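Local coordinates for protein endo-beta-1,4-glucanase (cellulase B) (Bacillus halodurans, PDB 4V2X) that cleaves beta-1,4-glucan chains as a three-module family 5 glycoside hydrolase, its catalytic barrel followed by an Ig-like module and a family 46 carbohydrate-binding module, at residues 511-516 with 552-557; 558-563 with 572-577. One frame throughout, in Å; residues are numbered along the deposited sequence.

Overall arrangement
Both contacts belong to the C-terminal carbohydrate-binding module, their centres about 31 to 33 Å from the centre of the chain and well away from the eight-stranded catalytic barrel. The two centres lie about 8 Å apart in one antiparallel sheet, where strand 556-564 sits between strand 506-513 and strand 569-577. Contact 1 is at the end of the 506-513/556-564 pair, and contact 2 continues from there along the hairpin of 556-564 with 569-577. In chain order contact 1 closes just before contact 2 opens. Probable backbone bonds from Arg-559 N to Val-512 O and from Lys-576 N to Gly-556 O tie three successive strands together, from the outermost strand 506-513 inward.

Contact 1. Residues 511-516 with 552-557; sequences AVYVDG and EVRDGE
Tyr-513 and Arg-554 form the dense part of this contact, with the guanidinium lying flat over one face of the phenol ring. The two planes are 16° apart, and Arg-554 CZ stands 3.9 Å from the centroid of the Tyr-513 ring, almost on its normal, a stacked cation-pi pair. Arg-554 reaches that place because CG sits between its backbone N and carbonyl carbon (chi1 71°) and the chain then runs extended to NE, passing over the same face of the ring: CG is 3.6 Å from Tyr-513 CE1. The phenol oxygen is gripped as well. Arg-554 N donates to Tyr-513 OH at 2.9 Å in a nearly straight bond (166°), which together with the stack probably limits how far the ring can turn; a water also links this hydroxyl to Glu-552 O. Val-553 CG1 adds an apolar touch at 4.2 Å from Tyr-513 CE1.

The Tyr-513 ring is thus buried under an exposed arginine; the looser side is the turn beyond it. Tyr-513 to Gly-516 is a type I beta turn, closed by Gly-516 N bonding to Tyr-513 O, and from it Val-514 N donates to Glu-557 O at 3.1 Å, tilted from the carbonyl plane. Val-514 lays its two methyls across the aliphatic part of Glu-557, CG2 lying 3.7 Å from Glu-557 CB. Water fills in here: one bridges Asp-515 N and Glu-557 O, and another accepts a weak bond from Arg-554 NH2 while donating to Gly-516 O.

The contact closes the end of strand 506-513, outermost in the carbohydrate-binding module's antiparallel sheet, where the loop after helix 547-551 enters strand 556-564. Tyr-513 and Val-553 both rest on Val-558, while Glu-557 reaches over to Thr-573 and Ile-575 of strand 569-577.

Contact 2. Residues 558-563 with 572-577; sequences VRLTFH and YTIIKN
Val-558 and Ile-574 are paired across an antiparallel beta hairpin, strands 556-564 and 569-577, within the sheet of the carbohydrate-binding module. Two bonds join their backbones, Val-558 N to Ile-574 O at 2.8 Å and Ile-574 N to Val-558 O, both nearly along the C=O axis. Leu-560 and Tyr-572 make a second hydrogen-bonded pair; there the bond from Tyr-572 N to Leu-560 O is less straight, with 144° at the hydrogen and the donor tilted from the carbonyl plane. Arg-559 and Thr-573 form the non-hydrogen-bonded pair between them, their side chains on the other face.

The buried face is largely apolar. Ile-574 turns CG1 in between its backbone N and carbonyl carbon (chi1 53°), which brings CG1 within 3.7 Å of Val-558 CB, while CG2 meets Leu-560 CD1 at 4.1 Å and lies at the edge of the Tyr-572 ring, in its plane. With an alanine here, Val-558 and Leu-560 would probably lose the CG1 and CG2 they pack against, opening a gap beside the Tyr-572 ring. Tyr-572 CB lies at the edge of the Phe-562 ring, 4.0 Å from Phe-562 CE1.

Further out, Phe-562 packs on Leu-485 and reaches Met-509 of strand 506-513. Tyr-572 swings its ring toward strand 484-491, where its side chain touches Leu-485 and Thr-488 and its OH bonds to Gln-486 O.

Contact 1. Residues 511-516 with 552-557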
loop_
_atom_site.group_PDB
_atom_site.type_symbol
_atom_site.label_atom_id
_atom_site.label_comp_id
_atom_site.label_asym_id
_atom_site.label_seq_id
_atom_site.Cartn_x
_atom_site.Cartn_y
_atom_site.Cartn_z
ATOM N N ALA A 511 4.521 12.978 -42.889
ATOM C CA ALA A 511 5.876 13.419 -43.224
ATOM C C ALA A 511 6.823 12.230 -43.107
ATOM O O ALA A 511 6.942 11.627 -42.034
ATOM C CB ALA A 511 6.313 14.556 -42.304
ATOM N N VAL A 512 7.465 11.880 -44.221
ATOM C CA VAL A 512 8.440 10.787 -44.253
ATOM C C VAL A 512 9.681 11.253 -44.999
ATOM O O VAL A 512 9.587 12.074 -45.910
ATOM C CB VAL A 512 7.871 9.513 -44.924
ATOM C CG1 VAL A 512 6.598 9.059 -44.223
ATOM C CG2 VAL A 512 7.603 9.734 -46.408
ATOM N N TYR A 513 10.847 10.742 -44.612
ATOM C CA TYR A 513 12.060 10.995 -45.372
ATOM C C TYR A 513 11.955 10.186 -46.650
ATOM O O TYR A 513 11.528 9.036 -46.599
ATOM C CB TYR A 513 13.297 10.592 -44.570
ATOM C CG TYR A 513 13.504 11.473 -43.362
ATOM C CD1 TYR A 513 13.918 12.793 -43.513
ATOM C CD2 TYR A 513 13.260 11.004 -42.079
ATOM C CE1 TYR A 513 14.097 13.616 -42.415
ATOM C CE2 TYR A 513 13.432 11.823 -40.972
ATOM C CZ TYR A 513 13.851 13.132 -41.153
ATOM O OH TYR A 513 14.024 13.960 -40.069
ATOM N N VAL A 514 12.324 10.774 -47.786
ATOM C CA VAL A 514 12.229 10.052 -49.062
ATOM C C VAL A 514 13.110 8.793 -49.049
ATOM O O VAL A 514 12.773 7.808 -49.699
ATOM C CB VAL A 514 12.557 10.937 -50.295
ATOM C CG1 VAL A 514 11.586 12.101 -50.393
ATOM C CG2 VAL A 514 13.992 11.439 -50.273
ATOM N N ASP A 515 14.209 8.842 -48.295
ATOM C CA ASP A 515 15.135 7.711 -48.122
ATOM C C ASP A 515 14.639 6.633 -47.157
ATOM O O ASP A 515 15.251 5.569 -47.052
ATOM C CB ASP A 515 16.486 8.199 -47.576
ATOM C CG ASP A 515 17.266 9.034 -48.560
ATOM O OD1 ASP A 515 16.950 9.027 -49.768
ATOM O OD2 ASP A 515 18.220 9.699 -48.107
ATOM N N GLY A 516 13.570 6.911 -46.416
ATOM C CA GLY A 516 13.023 5.942 -45.469
ATOM C C GLY A 516 12.919 6.494 -44.061
ATOM O O GLY A 516 13.768 7.261 -43.613
ATOM N N GLU A 552 12.578 18.743 -35.222
ATOM C CA GLU A 552 12.762 17.300 -35.257
ATOM C C GLU A 552 12.798 16.744 -36.681
ATOM O O GLU A 552 12.406 15.601 -36.927
ATOM C CB GLU A 552 11.672 16.639 -34.413
ATOM C CG GLU A 552 11.735 17.097 -32.964
ATOM C CD GLU A 552 10.789 16.342 -32.056
ATOM O OE1 GLU A 552 11.040 15.149 -31.794
ATOM O OE2 GLU A 552 9.800 16.954 -31.603
ATOM N N VAL A 553 13.294 17.558 -37.611
ATOM C CA VAL A 553 13.547 17.129 -38.971
ATOM C C VAL A 553 15.030 17.345 -39.269
ATOM O O VAL A 553 15.553 18.446 -39.092
ATOM C CB VAL A 553 12.690 17.918 -39.976
ATOM C CG1 VAL A 553 13.050 17.551 -41.413
ATOM C CG2 VAL A 553 11.204 17.687 -39.710
ATOM N N ARG A 554 15.699 16.294 -39.723
ATOM C CA ARG A 554 17.096 16.413 -40.139
ATOM C C ARG A 554 17.175 16.995 -41.541
ATOM O O ARG A 554 16.216 16.913 -42.311
ATOM C CB ARG A 554 17.808 15.063 -40.059
ATOM C CG ARG A 554 17.389 14.039 -41.095
ATOM C CD ARG A 554 18.462 12.976 -41.274
ATOM N NE ARG A 554 18.078 12.014 -42.301
ATOM C CZ ARG A 554 17.351 10.919 -42.088
ATOM N NH1 ARG A 554 16.912 10.606 -40.869
ATOM N NH2 ARG A 554 17.062 10.125 -43.113
ATOM N N ASP A 555 18.314 17.600 -41.870
ATOM C CA ASP A 555 18.549 18.095 -43.222
ATOM C C ASP A 555 18.352 16.959 -44.226
ATOM O O ASP A 555 18.708 15.806 -43.954
ATOM C CB ASP A 555 19.970 18.649 -43.368
ATOM C CG ASP A 555 20.164 19.988 -42.683
ATOM O OD1 ASP A 555 19.218 20.522 -42.066
ATOM O OD2 ASP A 555 21.292 20.513 -42.765
ATOM N N GLY A 556 17.782 17.288 -45.376
ATOM C CA GLY A 556 17.482 16.296 -46.401
ATOM C C GLY A 556 16.098 16.510 -46.986
ATOM O O GLY A 556 15.507 17.581 -46.839
ATOM N N GLU A 557 15.585 15.478 -47.649
ATOM C CA GLU A 557 14.365 15.603 -48.430
ATOM C C GLU A 557 13.246 14.816 -47.771
ATOM O O GLU A 557 13.407 13.641 -47.448
ATOM C CB GLU A 557 14.590 15.107 -49.852
ATOM C CG GLU A 557 13.424 15.406 -50.782
ATOM C CD GLU A 557 13.709 15.049 -52.223
ATOM O OE1 GLU A 557 14.857 15.245 -52.663
ATOM O OE2 GLU A 557 12.780 14.575 -52.915
HETATM O O HOH W 1 12.880 13.180 -37.964
HETATM O O HOH W 2 15.704 11.454 -47.099
HETATM O O HOH W 3 16.183 8.171 -44.396
#

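Contact 2. Residues 558-563 with 572-577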
loop_
_atom_site.group_PDB
_atom_site.type_symbol
_atom_site.label_atom_id
_atom_site.label_comp_id
_atom_site.label_asym_id
_atom_site.label_seq_id
_atom_site.Cartn_x
_atom_site.Cartn_y
_atom_site.Cartn_z
ATOM N N VAL A 558 12.119 15.487 -47.581
ATOM C CA VAL A 558 10.966 14.926 -46.886
ATOM C C VAL A 558 9.752 15.007 -47.803
ATOM O O VAL A 558 9.491 16.047 -48.423
ATOM C CB VAL A 558 10.713 15.696 -45.579
ATOM C CG1 VAL A 558 9.331 15.402 -44.998
ATOM C CG2 VAL A 558 11.814 15.369 -44.575
ATOM N N ARG A 559 9.007 13.909 -47.885
ATOM C CA ARG A 559 7.754 13.888 -48.624
ATOM C C ARG A 559 6.605 14.104 -47.660
ATOM O O ARG A 559 6.466 13.379 -46.670
ATOM C CB ARG A 559 7.559 12.564 -49.375
ATOM C CG ARG A 559 6.298 12.541 -50.228
ATOM C CD ARG A 559 6.193 11.259 -51.052
ATOM N NE ARG A 559 6.242 10.060 -50.210
ATOM C CZ ARG A 559 5.226 9.585 -49.483
ATOM N NH1 ARG A 559 4.042 10.193 -49.474
ATOM N NH2 ARG A 559 5.395 8.487 -48.752
ATOM N N LEU A 560 5.797 15.119 -47.944
ATOM C CA LEU A 560 4.596 15.396 -47.182
ATOM C C LEU A 560 3.395 14.876 -47.954
ATOM O O LEU A 560 3.375 14.926 -49.184
ATOM C CB LEU A 560 4.442 16.900 -46.961
ATOM C CG LEU A 560 5.602 17.612 -46.277
ATOM C CD1 LEU A 560 5.292 19.094 -46.158
ATOM C CD2 LEU A 560 5.890 17.016 -44.911
ATOM N N THR A 561 2.400 14.376 -47.233
ATOM C CA THR A 561 1.148 13.966 -47.851
ATOM C C THR A 561 0.011 14.591 -47.057
ATOM O O THR A 561 -0.163 14.313 -45.872
ATOM C CB THR A 561 1.000 12.438 -47.887
ATOM O OG1 THR A 561 2.146 11.857 -48.523
ATOM C CG2 THR A 561 -0.274 12.035 -48.637
ATOM N N PHE A 562 -0.740 15.460 -47.722
ATOM C CA PHE A 562 -1.862 16.135 -47.115
ATOM C C PHE A 562 -3.129 15.396 -47.483
ATOM O O PHE A 562 -3.404 15.184 -48.661
ATOM C CB PHE A 562 -1.922 17.586 -47.582
ATOM C CG PHE A 562 -0.749 18.399 -47.132
ATOM C CD1 PHE A 562 0.409 18.444 -47.887
ATOM C CD2 PHE A 562 -0.802 19.108 -45.940
ATOM C CE1 PHE A 562 1.499 19.187 -47.461
ATOM C CE2 PHE A 562 0.276 19.855 -45.512
ATOM C CZ PHE A 562 1.430 19.897 -46.275
ATOM N N HIS A 563 -3.866 14.994 -46.451
ATOM C CA HIS A 563 -5.115 14.258 -46.581
ATOM C C HIS A 563 -6.269 15.192 -46.276
ATOM O O HIS A 563 -6.320 15.778 -45.202
ATOM C CB HIS A 563 -5.126 13.101 -45.584
ATOM C CG HIS A 563 -4.027 12.108 -45.796
ATOM N ND1 HIS A 563 -4.189 10.969 -46.554
ATOM C CD2 HIS A 563 -2.746 12.084 -45.356
ATOM C CE1 HIS A 563 -3.059 10.286 -46.570
ATOM N NE2 HIS A 563 -2.170 10.936 -45.846
ATOM N N TYR A 572 3.733 16.702 -51.490
ATOM C CA TYR A 572 4.562 17.902 -51.530
ATOM C C TYR A 572 5.935 17.507 -51.024
ATOM O O TYR A 572 6.056 16.628 -50.174
ATOM C CB TYR A 572 3.945 18.987 -50.651
ATOM C CG TYR A 572 4.504 20.384 -50.816
ATOM C CD1 TYR A 572 4.008 21.247 -51.792
ATOM C CD2 TYR A 572 5.489 20.868 -49.957
ATOM C CE1 TYR A 572 4.496 22.537 -51.923
ATOM C CE2 TYR A 572 5.985 22.157 -50.085
ATOM C CZ TYR A 572 5.490 22.984 -51.071
ATOM O OH TYR A 572 5.971 24.263 -51.195
ATOM N N THR A 573 6.968 18.145 -51.560
ATOM C CA THR A 573 8.324 17.874 -51.138
ATOM C C THR A 573 8.922 19.087 -50.440
ATOM O O THR A 573 8.783 20.219 -50.906
ATOM C CB THR A 573 9.193 17.476 -52.339
ATOM O OG1 THR A 573 8.638 16.300 -52.941
ATOM C CG2 THR A 573 10.634 17.195 -51.909
ATOM N N ILE A 574 9.584 18.841 -49.316
ATOM C CA ILE A 574 10.434 19.861 -48.710
ATOM C C ILE A 574 11.876 19.377 -48.634
ATOM O O ILE A 574 12.146 18.199 -48.398
ATOM C CB ILE A 574 9.942 20.332 -47.325
ATOM C CG1 ILE A 574 9.728 19.150 -46.383
ATOM C CG2 ILE A 574 8.657 21.137 -47.469
ATOM C CD1 ILE A 574 9.581 19.533 -44.929
ATOM N N ILE A 575 12.793 20.305 -48.874
ATOM C CA ILE A 575 14.219 20.053 -48.741
ATOM C C ILE A 575 14.712 21.025 -47.681
ATOM O O ILE A 575 14.569 22.240 -47.830
ATOM C CB ILE A 575 14.970 20.245 -50.073
ATOM C CG1 ILE A 575 14.428 19.267 -51.119
ATOM C CG2 ILE A 575 16.467 20.021 -49.877
ATOM C CD1 ILE A 575 14.991 19.451 -52.507
ATOM N N LYS A 576 15.256 20.473 -46.604
ATOM C CA LYS A 576 15.764 21.263 -45.492
ATOM C C LYS A 576 17.287 21.320 -45.580
ATOM O O LYS A 576 17.952 20.289 -45.681
ATOM C CB LYS A 576 15.339 20.645 -44.164
ATOM C CG LYS A 576 15.758 21.427 -42.926
ATOM C CD LYS A 576 15.368 20.688 -41.660
ATOM C CE LYS A 576 15.583 21.543 -40.423
ATOM N NZ LYS A 576 17.025 21.779 -40.147
ATOM N N ASN A 577 17.818 22.538 -45.548
ATOM C CA ASN A 577 19.253 22.789 -45.515
ATOM C C ASN A 577 19.488 23.825 -44.428
ATOM O O ASN A 577 19.318 25.018 -44.659
ATOM C CB ASN A 577 19.736 23.327 -46.866
ATOM C CG ASN A 577 19.911 22.237 -47.918
ATOM O OD1 ASN A 577 19.298 22.278 -48.991
ATOM N ND2 ASN A 577 20.766 21.266 -47.624
#